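Local atomic coordinates of endoglucanase (Cryptopygus antarcticus, PDB entry 5H4U), a protein that hydrolyses internal beta-1,4-glucosidic bonds of cellulose derivatives, lichenan and cereal beta-glucans, releasing mainly short cello-oligosaccharides. Residues A[96-108]-A[209-221]. Residues are numbered along the deposited sequence; the frame is centred on the assembly and turned at random.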
ATOM      1  N   GLY A  96      -8.979  11.791 -11.691  1.00 18.50           N
ATOM      2  CA  GLY A  96      -9.439  11.283 -12.972  1.00 17.94           C
ATOM      3  C   GLY A  96      -8.333  10.782 -13.878  1.00 17.58           C
ATOM      4  O   GLY A  96      -8.116  11.334 -14.970  1.00 19.81           O
ATOM      5  N   GLN A  97      -7.595   9.770 -13.416  1.00 15.84           N
ATOM      6  CA  GLN A  97      -6.546   9.121 -14.183  1.00 14.64           C
ATOM      7  C   GLN A  97      -6.822   7.626 -14.238  1.00 13.24           C
ATOM      8  O   GLN A  97      -7.220   7.029 -13.234  1.00 12.28           O
ATOM      9  CB  GLN A  97      -5.148   9.364 -13.581  1.00 14.32           C
ATOM     10  CG  GLN A  97      -4.436  10.609 -14.088  1.00 14.73           C
ATOM     11  CD  GLN A  97      -2.918  10.595 -13.826  1.00 14.34           C
ATOM     12  OE1 GLN A  97      -2.346   9.571 -13.452  1.00 13.91           O
ATOM     13  NE2 GLN A  97      -2.278  11.743 -14.003  1.00 13.62           N
ATOM     14  N   PRO A  98      -6.648   7.008 -15.397  1.00 12.50           N
ATOM     15  CA  PRO A  98      -6.902   5.573 -15.523  1.00 11.73           C
ATOM     16  C   PRO A  98      -5.717   4.750 -15.023  1.00 11.85           C
ATOM     17  O   PRO A  98      -4.596   5.243 -14.875  1.00 11.62           O
ATOM     18  CB  PRO A  98      -7.108   5.396 -17.029  1.00 11.47           C
ATOM     19  CG  PRO A  98      -6.228   6.434 -17.626  1.00 11.74           C
ATOM     20  CD  PRO A  98      -6.223   7.611 -16.668  1.00 12.19           C
ATOM     21  N   GLU A  99      -5.983   3.461 -14.783  1.00 11.59           N
ATOM     22  CA  GLU A  99      -4.941   2.586 -14.247  1.00 11.61           C
ATOM     23  C   GLU A  99      -3.753   2.484 -15.200  1.00 11.53           C
ATOM     24  O   GLU A  99      -2.619   2.261 -14.761  1.00 11.63           O
ATOM     25  CB  GLU A  99      -5.497   1.185 -13.930  1.00 11.21           C
ATOM     26  CG  GLU A  99      -6.444   1.154 -12.723  1.00 11.58           C
ATOM     27  CD  GLU A  99      -6.679  -0.250 -12.112  1.00 11.74           C
ATOM     28  OE1 GLU A  99      -6.883  -1.236 -12.847  1.00 11.29           O
ATOM     29  OE2 GLU A  99      -6.649  -0.364 -10.863  1.00 11.62           O
ATOM     30  N   SER A 100      -3.973   2.660 -16.501  1.00 10.77           N
ATOM     31  CA  SER A 100      -2.834   2.652 -17.395  1.00 10.77           C
ATOM     32  C   SER A 100      -1.842   3.755 -17.050  1.00 11.24           C
ATOM     33  O   SER A 100      -0.649   3.617 -17.329  1.00 11.10           O
ATOM     34  CB  SER A 100      -3.315   2.782 -18.835  1.00 10.99           C
ATOM     35  OG  SER A 100      -4.144   3.917 -18.982  1.00 11.71           O
ATOM     36  N   GLN A 101      -2.292   4.807 -16.380  1.00 11.29           N
ATOM     37  CA  GLN A 101      -1.394   5.885 -16.006  1.00 11.70           C
ATOM     38  C   GLN A 101      -0.889   5.807 -14.574  1.00 11.15           C
ATOM     39  O   GLN A 101       0.134   6.425 -14.271  1.00 11.83           O
ATOM     40  CB  GLN A 101      -2.105   7.231 -16.186  1.00 13.02           C
ATOM     41  CG  GLN A 101      -1.785   7.986 -17.452  1.00 13.48           C
ATOM     42  CD  GLN A 101      -2.038   9.451 -17.247  1.00 15.72           C
ATOM     43  OE1 GLN A 101      -1.206  10.159 -16.635  1.00 16.02           O
ATOM     44  NE2 GLN A 101      -3.212   9.929 -17.710  1.00 16.02           N
ATOM     45  N   THR A 102      -1.539   5.046 -13.698  1.00 11.09           N
ATOM     46  CA  THR A 102      -1.161   5.019 -12.290  1.00 10.54           C
ATOM     47  C   THR A 102      -0.543   3.707 -11.842  1.00  9.99           C
ATOM     48  O   THR A 102       0.271   3.719 -10.920  1.00  9.48           O
ATOM     49  CB  THR A 102      -2.368   5.325 -11.392  1.00 10.58           C
ATOM     50  OG1 THR A 102      -3.395   4.360 -11.611  1.00 11.34           O
ATOM     51  CG2 THR A 102      -2.913   6.695 -11.701  1.00 11.71           C
ATOM     52  N   CYS A 103      -0.893   2.590 -12.471  1.00  9.53           N
ATOM     53  CA  CYS A 103      -0.423   1.299 -11.998  1.00  9.55           C
ATOM     54  C   CYS A 103       1.094   1.194 -12.083  1.00  9.75           C
ATOM     55  O   CYS A 103       1.692   1.364 -13.155  1.00  9.40           O
ATOM     56  CB  CYS A 103      -1.096   0.166 -12.768  1.00  9.92           C
ATOM     57  SG  CYS A 103      -2.619  -0.447 -11.922  1.00 13.44           S
ATOM     58  N   CYS A 104       1.705   0.956 -10.921  1.00  9.39           N
ATOM     59  CA  CYS A 104       3.145   0.838 -10.733  1.00  9.93           C
ATOM     60  C   CYS A 104       3.888   2.141 -10.977  1.00  9.36           C
ATOM     61  O   CYS A 104       5.104   2.133 -11.151  1.00  9.77           O
ATOM     62  CB  CYS A 104       3.721  -0.288 -11.596  1.00  9.99           C
ATOM     63  SG  CYS A 104       2.806  -1.793 -11.296  1.00 10.15           S
ATOM     64  N   ALA A 105       3.185   3.264 -10.984  1.00  8.96           N
ATOM     65  CA  ALA A 105       3.857   4.542 -10.979  1.00  8.93           C
ATOM     66  C   ALA A 105       4.281   4.872  -9.559  1.00  9.05           C
ATOM     67  O   ALA A 105       3.641   4.465  -8.583  1.00  9.31           O
ATOM     68  CB  ALA A 105       2.950   5.632 -11.528  1.00  9.53           C
ATOM     69  N   CYS A 106       5.382   5.593  -9.445  1.00  8.84           N
ATOM     70  CA  CYS A 106       5.876   6.027  -8.151  1.00  9.20           C
ATOM     71  C   CYS A 106       5.695   7.518  -7.956  1.00  8.99           C
ATOM     72  O   CYS A 106       5.855   8.321  -8.884  1.00  9.04           O
ATOM     73  CB  CYS A 106       7.346   5.679  -7.945  1.00  9.67           C
ATOM     74  SG  CYS A 106       7.549   3.938  -7.727  1.00 12.00           S
ATOM     75  N   TYR A 107       5.401   7.872  -6.728  1.00  8.88           N
ATOM     76  CA  TYR A 107       5.231   9.256  -6.359  1.00  9.14           C
ATOM     77  C   TYR A 107       6.051   9.473  -5.101  1.00  9.21           C
ATOM     78  O   TYR A 107       6.107   8.592  -4.237  1.00  8.90           O
ATOM     79  CB  TYR A 107       3.734   9.573  -6.170  1.00  8.87           C
ATOM     80  CG  TYR A 107       2.909   9.225  -7.403  1.00  9.28           C
ATOM     81  CD1 TYR A 107       2.541   7.919  -7.668  1.00  8.71           C
ATOM     82  CD2 TYR A 107       2.523  10.206  -8.316  1.00  9.54           C
ATOM     83  CE1 TYR A 107       1.825   7.603  -8.782  1.00  9.13           C
ATOM     84  CE2 TYR A 107       1.797   9.893  -9.435  1.00  9.31           C
ATOM     85  CZ  TYR A 107       1.447   8.587  -9.661  1.00  9.59           C
ATOM     86  OH  TYR A 107       0.699   8.239 -10.764  1.00 10.73           O
ATOM     87  N   GLU A 108       6.777  10.586  -5.050  1.00  9.36           N
ATOM     88  CA  GLU A 108       7.389  11.028  -3.807  1.00  9.51           C
ATOM     89  C   GLU A 108       6.604  12.215  -3.268  1.00 10.20           C
ATOM     90  O   GLU A 108       6.286  13.156  -4.006  1.00 10.81           O
ATOM     91  CB  GLU A 108       8.865  11.366  -3.956  1.00  9.98           C
ATOM     92  CG  GLU A 108       9.152  12.819  -3.907  1.00 10.57           C
ATOM     93  CD  GLU A 108      10.632  13.127  -3.846  1.00 12.54           C
ATOM     94  OE1 GLU A 108      10.936  14.121  -3.155  1.00 14.80           O
ATOM     95  OE2 GLU A 108      11.474  12.381  -4.421  1.00 11.62           O
ATOM     96  N   CYS A 209      10.440   5.086 -10.706  1.00 11.05           N
ATOM     97  CA  CYS A 209      10.365   4.220  -9.541  1.00 11.11           C
ATOM     98  C   CYS A 209      11.763   3.772  -9.111  1.00 11.71           C
ATOM     99  O   CYS A 209      12.526   3.251  -9.931  1.00 11.63           O
ATOM    100  CB  CYS A 209       9.476   3.015  -9.848  1.00 11.51           C
ATOM    101  SG  CYS A 209       7.654   3.268  -9.622  1.00 12.20           S
ATOM    102  N   PRO A 210      12.135   3.949  -7.847  1.00 12.41           N
ATOM    103  CA  PRO A 210      13.451   3.475  -7.401  1.00 11.84           C
ATOM    104  C   PRO A 210      13.502   1.955  -7.362  1.00 11.61           C
ATOM    105  O   PRO A 210      12.488   1.282  -7.175  1.00 10.84           O
ATOM    106  CB  PRO A 210      13.584   4.066  -5.998  1.00 11.64           C
ATOM    107  CG  PRO A 210      12.153   4.214  -5.519  1.00 11.47           C
ATOM    108  CD  PRO A 210      11.319   4.487  -6.739  1.00 11.24           C
ATOM    109  N   THR A 211      14.708   1.413  -7.542  1.00 11.91           N
ATOM    110  CA  THR A 211      14.860  -0.035  -7.491  1.00 12.06           C
ATOM    111  C   THR A 211      14.591  -0.596  -6.108  1.00 11.90           C
ATOM    112  O   THR A 211      14.312  -1.788  -5.987  1.00 11.89           O
ATOM    113  CB  THR A 211      16.260  -0.484  -7.905  1.00 12.69           C
ATOM    114  OG1 THR A 211      17.219   0.046  -6.981  1.00 13.17           O
ATOM    115  CG2 THR A 211      16.590  -0.021  -9.313  1.00 12.11           C
ATOM    116  N   ILE A 212      14.685   0.214  -5.053  1.00 12.04           N
ATOM    117  CA  ILE A 212      14.400  -0.368  -3.751  1.00 12.18           C
ATOM    118  C   ILE A 212      12.921  -0.693  -3.593  1.00 11.73           C
ATOM    119  O   ILE A 212      12.564  -1.524  -2.753  1.00 12.02           O
ATOM    120  CB  ILE A 212      14.939   0.501  -2.596  1.00 11.88           C
ATOM    121  CG1 ILE A 212      15.037  -0.379  -1.346  1.00 12.12           C
ATOM    122  CG2 ILE A 212      14.156   1.792  -2.412  1.00 11.34           C
ATOM    123  CD1 ILE A 212      15.730   0.221  -0.201  1.00 13.14           C
ATOM    124  N   LEU A 213      12.052  -0.086  -4.393  1.00 11.64           N
ATOM    125  CA  LEU A 213      10.649  -0.478  -4.445  1.00 11.40           C
ATOM    126  C   LEU A 213      10.398  -1.522  -5.539  1.00 11.08           C
ATOM    127  O   LEU A 213       9.800  -2.571  -5.282  1.00 10.97           O
ATOM    128  CB  LEU A 213       9.779   0.772  -4.664  1.00 10.80           C
ATOM    129  CG  LEU A 213       9.566   1.675  -3.443  1.00 10.06           C
ATOM    130  CD1 LEU A 213       8.870   2.986  -3.812  1.00  9.08           C
ATOM    131  CD2 LEU A 213       8.787   0.949  -2.343  1.00  9.45           C
ATOM    132  N   THR A 214      10.878  -1.266  -6.758  1.00 11.59           N
ATOM    133  CA  THR A 214      10.582  -2.158  -7.878  1.00 11.86           C
ATOM    134  C   THR A 214      11.261  -3.512  -7.761  1.00 11.75           C
ATOM    135  O   THR A 214      10.810  -4.470  -8.390  1.00 12.02           O
ATOM    136  CB  THR A 214      10.981  -1.532  -9.217  1.00 11.62           C
ATOM    137  OG1 THR A 214      12.404  -1.569  -9.365  1.00 12.11           O
ATOM    138  CG2 THR A 214      10.513  -0.112  -9.295  1.00 11.55           C
ATOM    139  N   GLN A 215      12.332  -3.626  -6.994  1.00 12.11           N
ATOM    140  CA  GLN A 215      12.884  -4.953  -6.772  1.00 13.02           C
ATOM    141  C   GLN A 215      11.994  -5.771  -5.845  1.00 13.35           C
ATOM    142  O   GLN A 215      12.057  -7.003  -5.865  1.00 13.71           O
ATOM    143  CB  GLN A 215      14.324  -4.825  -6.254  1.00 14.21           C
ATOM    144  CG  GLN A 215      14.833  -5.923  -5.353  1.00 15.77           C
ATOM    145  CD  GLN A 215      15.104  -5.402  -3.940  1.00 22.99           C
ATOM    146  OE1 GLN A 215      15.879  -4.445  -3.756  1.00 22.53           O
ATOM    147  NE2 GLN A 215      14.458  -6.018  -2.932  1.00 23.55           N
ATOM    148  N   LYS A 216      11.131  -5.109  -5.073  1.00 12.79           N
ATOM    149  CA  LYS A 216      10.137  -5.798  -4.263  1.00 11.99           C
ATOM    150  C   LYS A 216       8.884  -6.119  -5.072  1.00 11.99           C
ATOM    151  O   LYS A 216       8.430  -7.269  -5.092  1.00 11.99           O
ATOM    152  CB  LYS A 216       9.783  -4.937  -3.057  1.00 11.67           C
ATOM    153  CG  LYS A 216      10.767  -5.025  -1.924  1.00 12.22           C
ATOM    154  CD  LYS A 216      10.716  -3.793  -1.060  1.00 10.95           C
ATOM    155  CE  LYS A 216      11.858  -3.813  -0.094  1.00 11.68           C
ATOM    156  NZ  LYS A 216      13.110  -3.482  -0.821  1.00 13.03           N
ATOM    157  N   SER A 217       8.335  -5.125  -5.781  1.00 12.02           N
ATOM    158  CA  SER A 217       7.044  -5.321  -6.441  1.00 11.17           C
ATOM    159  C   SER A 217       7.170  -6.077  -7.751  1.00 11.26           C
ATOM    160  O   SER A 217       6.235  -6.786  -8.144  1.00 11.26           O
ATOM    161  CB  SER A 217       6.385  -3.977  -6.713  1.00 11.04           C
ATOM    162  OG  SER A 217       7.096  -3.276  -7.720  1.00 10.73           O
ATOM    163  N   GLN A 218       8.310  -5.930  -8.424  1.00 11.82           N
ATOM    164  CA  GLN A 218       8.650  -6.532  -9.711  1.00 11.96           C
ATOM    165  C   GLN A 218       7.889  -5.898 -10.867  1.00 12.34           C
ATOM    166  O   GLN A 218       7.934  -6.419 -11.990  1.00 13.98           O
ATOM    167  CB  GLN A 218       8.444  -8.051  -9.713  1.00 13.17           C
ATOM    168  N   CYS A 219       7.238  -4.754 -10.639  1.00 12.09           N
ATOM    169  CA  CYS A 219       6.390  -4.082 -11.624  1.00 11.71           C
ATOM    170  C   CYS A 219       7.031  -2.757 -12.015  1.00 11.55           C
ATOM    171  O   CYS A 219       7.039  -1.807 -11.224  1.00 11.20           O
ATOM    172  CB  CYS A 219       4.995  -3.867 -11.066  1.00 11.28           C
ATOM    173  SG  CYS A 219       3.855  -3.216 -12.291  1.00 12.94           S
ATOM    174  N   VAL A 220       7.589  -2.711 -13.221  1.00 11.83           N
ATOM    175  CA  VAL A 220       8.310  -1.552 -13.738  1.00 11.95           C
ATOM    176  C   VAL A 220       7.603  -1.024 -14.976  1.00 12.13           C
ATOM    177  O   VAL A 220       7.455  -1.752 -15.960  1.00 12.65           O
ATOM    178  CB  VAL A 220       9.764  -1.915 -14.069  1.00 11.83           C
ATOM    179  CG1 VAL A 220      10.447  -0.766 -14.777  1.00 12.07           C
ATOM    180  CG2 VAL A 220      10.497  -2.284 -12.806  1.00 11.46           C
ATOM    181  N   ARG A 221       7.183   0.238 -14.944  1.00 11.69           N
ATOM    182  CA  ARG A 221       6.543   0.791 -16.131  1.00 12.60           C
ATOM    183  C   ARG A 221       7.547   0.813 -17.276  1.00 13.69           C
ATOM    184  O   ARG A 221       8.602   1.461 -17.185  1.00 13.42           O
ATOM    185  CB  ARG A 221       5.968   2.174 -15.840  1.00 11.16           C
ATOM    186  CG  ARG A 221       4.795   2.080 -14.930  1.00  9.82           C
ATOM    187  CD  ARG A 221       4.277   3.400 -14.464  1.00  9.62           C
ATOM    188  NE  ARG A 221       3.677   4.188 -15.539  1.00 10.33           N
ATOM    189  CZ  ARG A 221       2.467   3.975 -16.040  1.00  9.93           C
ATOM    190  NH1 ARG A 221       1.737   2.975 -15.584  1.00 10.51           N
ATOM    191  NH2 ARG A 221       1.991   4.747 -17.000  1.00 10.23           N
TER
HETATM  192  O   HOH W   1       7.614   1.826 -12.476  1.00 10.34           O
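Two disulfides cross between 96-108 and 209-221: C104 to C219 and C106 to C209. The SG-SG bond is 2.0 Å both from C104 SG to C219 SG and from C106 SG to C209 SG. The C-S-S-C torsions are near a right angle, 92° for C104-C219 and 101° for C106-C209. In C219 the sulfur stands anti to the backbone N (chi1 -174°), which turns it to the C104 sulfur. C103, next to C104, is bonded to C35 by a third disulfide.

Beside the C106-C209 bridge, apolar contact is slight. SG of C106 lies 3.9 Å from CD of P210, the N-cap of helix 211-217, and 4.2 Å from CD1 of L213. The side chain of L213 also touches F80 and F89.

This is a cystine-rich part of a family 45 glycoside hydrolase, which has the double-psi beta-barrel fold. C106 begins strand 106-111, and C209 follows strand 201-207, its antiparallel neighbour. The two bridges tie both ends of the segment carrying helix 211-217 to residues just before and at the start of strand 106-111.

The polar contact belongs to R221. Its NH1 and NH2 grip the single S100 O end-on. The bond from R221 NH2, 2.9 Å to S100 O, lies on a carbonyl lone pair, while NH1 reaches the same oxygen from above the carbonyl plane. R221 NH1 also donates to C103 O at 2.9 Å. Q101 O lies above one guanidinium face, offset toward its rim. CD of R221 passes 3.9 Å from CB of A105. With an alanine here, the S100 and C103 carbonyls would probably lose these donors, and helix 99-102 would be less firmly tied to the C-terminal segment. One water accepts from R221 N and donates to C104 O.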